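Side-chain contacts in A1 protein (Enterobacteria phage Qbeta, PDB 3RLK), which is the minor coat protein of the phage particle, made by occasional read-through of the coat stop codon, its extra domain probably being required for infection: residues T106-A109 / M110-K114; L83-T86 / T87-G90; P43-K46 / N47-W50. All coordinates share one frame; numbering follows the deposited sequence.

Overall arrangement
From the N terminus, the chain meets contact 3 first: residues 43-50 close the hairpin loop between the antiparallel strands 40-42 and 52-58. Contact 2 follows at residues 83-90, a turn in the long loop between strands 71-72 and 90-91, bound through its backbone to the C-terminal residues. Contact 1 comes last, at residues 106-114, on the short helix 107-112 before strand 117-121. The three run in series, without nesting or crossing. Contacts 1 and 3 nevertheless meet in space: Trp-50 packs on Met-110 and Arg-111, the centres of contacts 1 and 3 being about 13 Å apart. Contact 2 lies on the other side of the chain's centre from contact 3, the centres of the two being about 39 Å apart.

Contact 1 of 3, residues T106-A109 / M110-K114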
loop_
_atom_site.group_PDB
_atom_site.type_symbol
_atom_site.label_atom_id
_atom_site.label_comp_id
_atom_site.label_asym_id
_atom_site.label_seq_id
_atom_site.Cartn_x
_atom_site.Cartn_y
_atom_site.Cartn_z
ATOM N N THR A 106 5.499 -5.623 -9.165
ATOM C CA THR A 106 6.241 -6.674 -9.859
ATOM C C THR A 106 5.411 -7.935 -10.075
ATOM O O THR A 106 4.409 -8.196 -9.388
ATOM C CB THR A 106 7.561 -7.083 -9.113
ATOM O OG1 THR A 106 7.237 -7.770 -7.913
ATOM C CG2 THR A 106 8.442 -5.832 -8.871
ATOM N N ASP A 107 5.806 -8.691 -11.090
ATOM C CA ASP A 107 5.197 -10.001 -11.340
ATOM C C ASP A 107 5.251 -10.903 -10.121
ATOM O O ASP A 107 4.310 -11.635 -9.807
ATOM C CB ASP A 107 5.925 -10.666 -12.520
ATOM C CG ASP A 107 5.416 -10.192 -13.868
ATOM O OD1 ASP A 107 4.631 -9.215 -13.917
ATOM O OD2 ASP A 107 5.831 -10.779 -14.900
ATOM N N GLN A 108 6.389 -10.844 -9.433
ATOM C CA GLN A 108 6.536 -11.498 -8.181
ATOM C C GLN A 108 5.424 -11.166 -7.165
ATOM O O GLN A 108 4.826 -12.053 -6.540
ATOM C CB GLN A 108 7.903 -11.096 -7.625
ATOM C CG GLN A 108 8.260 -11.876 -6.412
ATOM C CD GLN A 108 8.402 -13.325 -6.718
ATOM O OE1 GLN A 108 9.286 -13.728 -7.485
ATOM N NE2 GLN A 108 7.556 -14.134 -6.114
ATOM N N ALA A 109 5.179 -9.880 -6.958
ATOM C CA ALA A 109 4.157 -9.492 -5.987
ATOM C C ALA A 109 2.768 -9.969 -6.459
ATOM O O ALA A 109 1.962 -10.466 -5.652
ATOM C CB ALA A 109 4.191 -7.997 -5.772
ATOM N N MET A 110 2.542 -9.877 -7.743
ATOM C CA MET A 110 1.282 -10.399 -8.323
ATOM C C MET A 110 1.076 -11.911 -8.122
ATOM O O MET A 110 -0.042 -12.339 -7.837
ATOM C CB MET A 110 1.152 -10.040 -9.798
ATOM C CG MET A 110 0.898 -8.582 -10.172
ATOM S SD MET A 110 -0.687 -7.980 -9.559
ATOM C CE MET A 110 -1.707 -9.409 -9.657
ATOM N N ARG A 111 2.139 -12.707 -8.308
ATOM C CA ARG A 111 2.056 -14.164 -8.087
ATOM C C ARG A 111 1.712 -14.497 -6.632
ATOM O O ARG A 111 0.891 -15.407 -6.350
ATOM C CB ARG A 111 3.371 -14.903 -8.499
ATOM C CG ARG A 111 3.754 -14.840 -10.008
ATOM C CD ARG A 111 4.944 -15.778 -10.364
ATOM N NE ARG A 111 5.476 -15.505 -11.715
ATOM C CZ ARG A 111 6.501 -16.191 -12.254
ATOM N NH1 ARG A 111 7.065 -17.178 -11.551
ATOM N NH2 ARG A 111 6.964 -15.902 -13.481
ATOM N N ASP A 112 2.345 -13.777 -5.701
ATOM C CA ASP A 112 2.223 -14.112 -4.268
ATOM C C ASP A 112 0.923 -13.702 -3.594
ATOM O O ASP A 112 0.402 -14.418 -2.772
ATOM C CB ASP A 112 3.426 -13.529 -3.531
ATOM C CG ASP A 112 4.717 -14.214 -3.923
ATOM O OD1 ASP A 112 4.610 -15.253 -4.633
ATOM O OD2 ASP A 112 5.835 -13.776 -3.517
ATOM N N GLN A 113 0.411 -12.541 -3.963
ATOM C CA GLN A 113 -0.704 -11.889 -3.262
ATOM C C GLN A 113 -0.563 -11.874 -1.745
ATOM O O GLN A 113 -1.523 -12.153 -1.028
ATOM C CB GLN A 113 -2.048 -12.498 -3.665
ATOM C CG GLN A 113 -2.401 -12.372 -5.191
ATOM C CD GLN A 113 -2.665 -10.991 -5.645
ATOM O OE1 GLN A 113 -2.153 -10.532 -6.662
ATOM N NE2 GLN A 113 -3.514 -10.321 -4.937
ATOM N N LYS A 114 0.627 -11.558 -1.258
ATOM C CA LYS A 114 0.833 -11.250 0.177
ATOM C C LYS A 114 0.031 -9.993 0.507
ATOM O O LYS A 114 -0.489 -9.905 1.615
ATOM C CB LYS A 114 2.312 -10.986 0.454
ATOM C CG LYS A 114 3.175 -12.287 0.299
ATOM C CD LYS A 114 4.620 -11.883 0.355
ATOM C CE LYS A 114 5.458 -13.171 0.349
ATOM N NZ LYS A 114 6.860 -12.762 -0.022
HETATM O O HOH W 1 5.097 -13.551 -13.912
HETATM O O HOH W 2 2.176 -9.687 -2.890
#
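Gln-108 and Asp-112, one helical turn apart, are joined by their side chains: NE2 of Gln-108 donates to OD2 of Asp-112 at 3.1 Å. The bond is bent, with an N-H...O angle of 149°. The donor comes from above the carboxylate plane, and amide and carboxylate are turned 50° against each other. The torsions explain the approach: the Gln-108 CG lies trans to the backbone N (chi1 -171°), and a bend at chi2 turns the amide forward along the helix, toward Asp-112. On the far side, OD2 of Asp-112 also has a long salt bridge to NZ of Lys-114 at 3.8 Å, and that ammonium is held by Thr-174 O as well.

A second pair, Asp-107 and Arg-111, both exposed, meets through water. Arg-111 runs extended from CG to NE, passing Asp-107 O with CG at 3.3 Å, and its NE donates to water 1 in the guanidinium plane. The same water donates weakly to Asp-107 OD2; OD1 is taken by a salt bridge to Arg-131. The buried Met-110 has its CG 3.6 Å from Thr-106 O, and its side chain reaches Ile-117 and Trp-50.

Thr-106 is the N-cap of helix 107-112, OG1 accepting from Ala-109 N at 3.1 Å while also bonded to Tyr-103 O. At the other end Gln-113 turns to positive phi, yet its N still bonds to Ala-109 O at 3.1 Å; water 2 donates to the same oxygen. The negative Asp-107 in the first turn would be expected to interact favourably with the helix dipole, though Arg-131 also offsets its charge. The Thr-106 cap thus binds the first turn, while polar bonds toward solvent pair Gln-108 with Asp-112 and, through water, Asp-107 with Arg-111.

Contact 2 of 3, residues L83-T86 / T87-G90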
loop_
_atom_site.group_PDB
_atom_site.type_symbol
_atom_site.label_atom_id
_atom_site.label_comp_id
_atom_site.label_asym_id
_atom_site.label_seq_id
_atom_site.Cartn_x
_atom_site.Cartn_y
_atom_site.Cartn_z
ATOM N N LEU A 83 12.102 8.711 -2.432
ATOM C CA LEU A 83 12.099 9.845 -1.503
ATOM C C LEU A 83 13.488 10.333 -1.204
ATOM O O LEU A 83 13.668 11.215 -0.374
ATOM C CB LEU A 83 11.412 9.453 -0.186
ATOM C CG LEU A 83 9.993 8.911 -0.376
ATOM C CD1 LEU A 83 9.483 8.440 0.924
ATOM C CD2 LEU A 83 9.089 10.039 -0.925
ATOM N N SER A 84 14.490 9.759 -1.862
ATOM C CA SER A 84 15.862 10.106 -1.496
ATOM C C SER A 84 16.390 11.422 -2.066
ATOM O O SER A 84 17.462 11.842 -1.698
ATOM C CB SER A 84 16.817 8.958 -1.890
ATOM O OG SER A 84 16.789 8.724 -3.300
ATOM N N TYR A 85 15.639 12.053 -2.962
ATOM C CA TYR A 85 16.162 13.140 -3.775
ATOM C C TYR A 85 16.049 14.514 -3.082
ATOM O O TYR A 85 16.601 15.506 -3.536
ATOM C CB TYR A 85 15.456 13.113 -5.172
ATOM C CG TYR A 85 13.990 13.567 -5.144
ATOM C CD1 TYR A 85 12.944 12.667 -4.778
ATOM C CD2 TYR A 85 13.663 14.863 -5.434
ATOM C CE1 TYR A 85 11.631 13.109 -4.728
ATOM C CE2 TYR A 85 12.292 15.318 -5.452
ATOM C CZ TYR A 85 11.311 14.426 -5.092
ATOM O OH TYR A 85 9.994 14.873 -5.058
ATOM N N THR A 86 15.299 14.572 -1.988
ATOM C CA THR A 86 15.057 15.829 -1.255
ATOM C C THR A 86 14.620 15.516 0.162
ATOM O O THR A 86 14.445 14.321 0.512
ATOM C CB THR A 86 14.022 16.719 -2.021
ATOM O OG1 THR A 86 14.076 18.073 -1.575
ATOM C CG2 THR A 86 12.565 16.177 -1.972
ATOM N N THR A 87 14.501 16.565 0.977
ATOM C CA THR A 87 14.147 16.469 2.356
ATOM C C THR A 87 12.626 16.363 2.558
ATOM O O THR A 87 11.917 17.261 2.178
ATOM C CB THR A 87 14.654 17.660 3.110
ATOM O OG1 THR A 87 16.095 17.643 3.037
ATOM C CG2 THR A 87 14.228 17.521 4.557
ATOM N N PHE A 88 12.168 15.261 3.143
ATOM C CA PHE A 88 10.739 15.079 3.500
ATOM C C PHE A 88 10.441 15.041 5.000
ATOM O O PHE A 88 11.308 14.726 5.822
ATOM C CB PHE A 88 10.165 13.802 2.850
ATOM C CG PHE A 88 10.125 13.865 1.337
ATOM C CD1 PHE A 88 9.070 14.513 0.688
ATOM C CD2 PHE A 88 11.139 13.279 0.561
ATOM C CE1 PHE A 88 9.057 14.626 -0.745
ATOM C CE2 PHE A 88 11.103 13.354 -0.842
ATOM C CZ PHE A 88 10.060 14.001 -1.505
ATOM N N ARG A 89 9.206 15.370 5.334
ATOM C CA ARG A 89 8.721 15.083 6.671
ATOM C C ARG A 89 8.922 13.534 6.880
ATOM O O ARG A 89 8.820 12.732 5.926
ATOM C CB ARG A 89 7.258 15.586 6.857
ATOM C CG ARG A 89 6.727 15.486 8.309
ATOM C CD ARG A 89 7.300 16.490 9.357
ATOM N NE ARG A 89 8.539 16.087 10.011
ATOM C CZ ARG A 89 8.906 16.527 11.236
ATOM N NH1 ARG A 89 10.058 16.154 11.819
ATOM N NH2 ARG A 89 8.089 17.335 11.927
ATOM N N GLY A 90 9.331 13.194 8.094
ATOM C CA GLY A 90 9.527 11.823 8.482
ATOM C C GLY A 90 8.231 11.067 8.755
ATOM O O GLY A 90 7.101 11.585 8.669
HETATM O O HOH W 3 12.470 19.549 0.619
#
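The Phe-88 ring carries Leu-83 CD2 over one face, a CH-pi contact with the methyl 4.1 Å from the ring centroid and 19° off its normal. At the rim of the same ring, near its plane, lie Leu-83 O, 3.4 Å from Phe-88 CE2, and Tyr-85 OH, 3.7 Å from Phe-88 CZ. The Tyr-85 ring receives the Phe-88 edge toward its face as an offset T-shaped pair: the centroids are 5.6 Å apart and the planes stand at 72°. Over a face of Tyr-85, toward its rim, sits the Thr-86 CG2 methyl, which also touches Phe-88 CZ obliquely at 3.4 Å.

With CG between its backbone N and carbonyl carbon (chi1 72°), the Tyr-85 ring presents its face to the Phe-88 edge; Phe-88 has CG anti to its carbonyl carbon, beside its backbone N, and its CZ end reaches Tyr-85 CE1. Leu-83 and Thr-86 each cross the Phe-88 side chain at about a right angle.

The cluster lies within an irregular turn in the loop that leads from strand 71-72 to strand 90-91 of this beta-barrel domain. The turn is bound to the C-terminal end by backbone hydrogen bonds of Thr-87 with Ala-192 and of Arg-89 with Pro-190, and Val-189 touches both Leu-83 and Phe-88. Tyr-85 is held at its far end, OH bonding to Asp-153 while its ring meets that of His-151.

Water 3 lies 3.1 Å from Thr-86 OG1 and donates to Thr-87 O at 2.8 Å, bridging the threonines.

Contact 3 of 3, residues P43-K46 / N47-W50; sequences PPTK and NRPW
Arg-48 NH1 grips two backbone oxygens on the rim of its guanidinium. Toward Trp-50 O the bond is 2.9 Å and almost straight at 177°, with the donor in the carbonyl plane and the oxygen in the guanidinium plane. Toward Pro-43 O it is 3.1 Å and poorer, NH1 standing 49° above that carbonyl plane. The second amino group, NH2, forms a salt bridge with Glu-42, so three acceptors fix the group's rotation.

Thr-45 and Arg-48 are bonded both ways. Thr-45 N donates to Arg-48 O at 2.9 Å; the return from Arg-48 N goes to the hydroxyl, Thr-45 OG1, at 2.9 Å and only weakly to the backbone Thr-45 O at 3.3 Å. The hydroxyl is placed for this by a chi1 of 66°, which sets it between the Thr-45 N and carbonyl carbon. Lys-46 and Asn-47, with helical backbone angles, form the corner of a type I turn at the tip of the hairpin joining strands 40-42 and 52-58.

Outside these bonds, Pro-44 CB rests 3.7 Å from Pro-49 C, while Arg-48, bent at chi2 and chi3, lays CG 3.3 Å above the Trp-50 indole, toward its rim. Trp-50 NE1 bonds to Glu-119. On this exposed tip, then, Arg-48 ties both arms of the hairpin together and to Glu-42, alongside the Thr-45/Arg-48 bonds, and the Glu-42 carboxylate would be expected to offset the guanidinium's charge.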
loop_
_atom_site.group_PDB
_atom_site.type_symbol
_atom_site.label_atom_id
_atom_site.label_comp_id
_atom_site.label_asym_id
_atom_site.label_seq_id
_atom_site.Cartn_x
_atom_site.Cartn_y
_atom_site.Cartn_z
ATOM N N PRO A 43 -9.573 -13.359 -18.979
ATOM C CA PRO A 43 -9.402 -14.454 -18.043
ATOM C C PRO A 43 -7.901 -14.787 -17.837
ATOM O O PRO A 43 -7.101 -14.455 -18.711
ATOM C CB PRO A 43 -10.031 -15.663 -18.785
ATOM C CG PRO A 43 -10.892 -15.078 -19.849
ATOM C CD PRO A 43 -10.271 -13.774 -20.222
ATOM N N PRO A 44 -7.554 -15.448 -16.714
ATOM C CA PRO A 44 -6.190 -15.977 -16.539
ATOM C C PRO A 44 -5.802 -16.922 -17.670
ATOM O O PRO A 44 -6.648 -17.633 -18.249
ATOM C CB PRO A 44 -6.249 -16.816 -15.270
ATOM C CG PRO A 44 -7.543 -16.471 -14.549
ATOM C CD PRO A 44 -8.442 -15.733 -15.561
ATOM N N THR A 45 -4.525 -16.901 -17.979
ATOM C CA THR A 45 -3.908 -17.838 -18.899
ATOM C C THR A 45 -2.923 -18.715 -18.106
ATOM O O THR A 45 -2.651 -18.450 -16.941
ATOM C CB THR A 45 -3.123 -17.042 -19.937
ATOM O OG1 THR A 45 -2.037 -16.394 -19.273
ATOM C CG2 THR A 45 -4.029 -15.976 -20.587
ATOM N N LYS A 46 -2.367 -19.753 -18.742
ATOM C CA LYS A 46 -1.346 -20.582 -18.061
ATOM C C LYS A 46 -0.102 -19.841 -17.569
ATOM O O LYS A 46 0.459 -20.155 -16.505
ATOM C CB LYS A 46 -0.956 -21.747 -18.975
ATOM C CG LYS A 46 -2.001 -22.886 -19.040
ATOM C CD LYS A 46 -1.605 -23.877 -20.145
ATOM C CE LYS A 46 -0.090 -23.991 -20.318
ATOM N NZ LYS A 46 0.623 -24.787 -19.271
ATOM N N ASN A 47 0.362 -18.879 -18.353
ATOM C CA ASN A 47 1.514 -18.059 -17.970
ATOM C C ASN A 47 1.170 -16.825 -17.113
ATOM O O ASN A 47 2.028 -16.259 -16.428
ATOM C CB ASN A 47 2.257 -17.626 -19.229
ATOM C CG ASN A 47 3.213 -18.705 -19.736
ATOM O OD1 ASN A 47 3.672 -18.661 -20.880
ATOM N ND2 ASN A 47 3.550 -19.659 -18.867
ATOM N N ARG A 48 -0.086 -16.422 -17.166
ATOM C CA ARG A 48 -0.554 -15.305 -16.334
ATOM C C ARG A 48 -1.775 -15.736 -15.508
ATOM O O ARG A 48 -2.910 -15.644 -15.974
ATOM C CB ARG A 48 -0.861 -14.029 -17.138
ATOM C CG ARG A 48 -0.918 -12.751 -16.265
ATOM C CD ARG A 48 -2.186 -11.830 -16.418
ATOM N NE ARG A 48 -2.527 -11.670 -17.768
ATOM C CZ ARG A 48 -3.625 -12.065 -18.389
ATOM N NH1 ARG A 48 -4.742 -12.570 -17.832
ATOM N NH2 ARG A 48 -3.585 -11.854 -19.653
ATOM N N PRO A 49 -1.535 -16.230 -14.288
ATOM C CA PRO A 49 -2.570 -16.964 -13.564
ATOM C C PRO A 49 -3.577 -16.030 -12.880
ATOM O O PRO A 49 -4.225 -16.446 -11.952
ATOM C CB PRO A 49 -1.761 -17.835 -12.549
ATOM C CG PRO A 49 -0.463 -17.106 -12.389
ATOM C CD PRO A 49 -0.183 -16.472 -13.738
ATOM N N TRP A 50 -3.702 -14.797 -13.358
ATOM C CA TRP A 50 -4.655 -13.821 -12.751
ATOM C C TRP A 50 -5.439 -13.142 -13.881
ATOM O O TRP A 50 -4.901 -12.984 -14.956
ATOM C CB TRP A 50 -3.923 -12.782 -11.866
ATOM C CG TRP A 50 -2.797 -12.037 -12.520
ATOM C CD1 TRP A 50 -2.892 -10.912 -13.252
ATOM C CD2 TRP A 50 -1.415 -12.370 -12.461
ATOM N NE1 TRP A 50 -1.671 -10.518 -13.677
ATOM C CE2 TRP A 50 -0.731 -11.394 -13.205
ATOM C CE3 TRP A 50 -0.682 -13.403 -11.838
ATOM C CZ2 TRP A 50 0.666 -11.408 -13.367
ATOM C CZ3 TRP A 50 0.711 -13.445 -12.029
ATOM C CH2 TRP A 50 1.360 -12.453 -12.786
#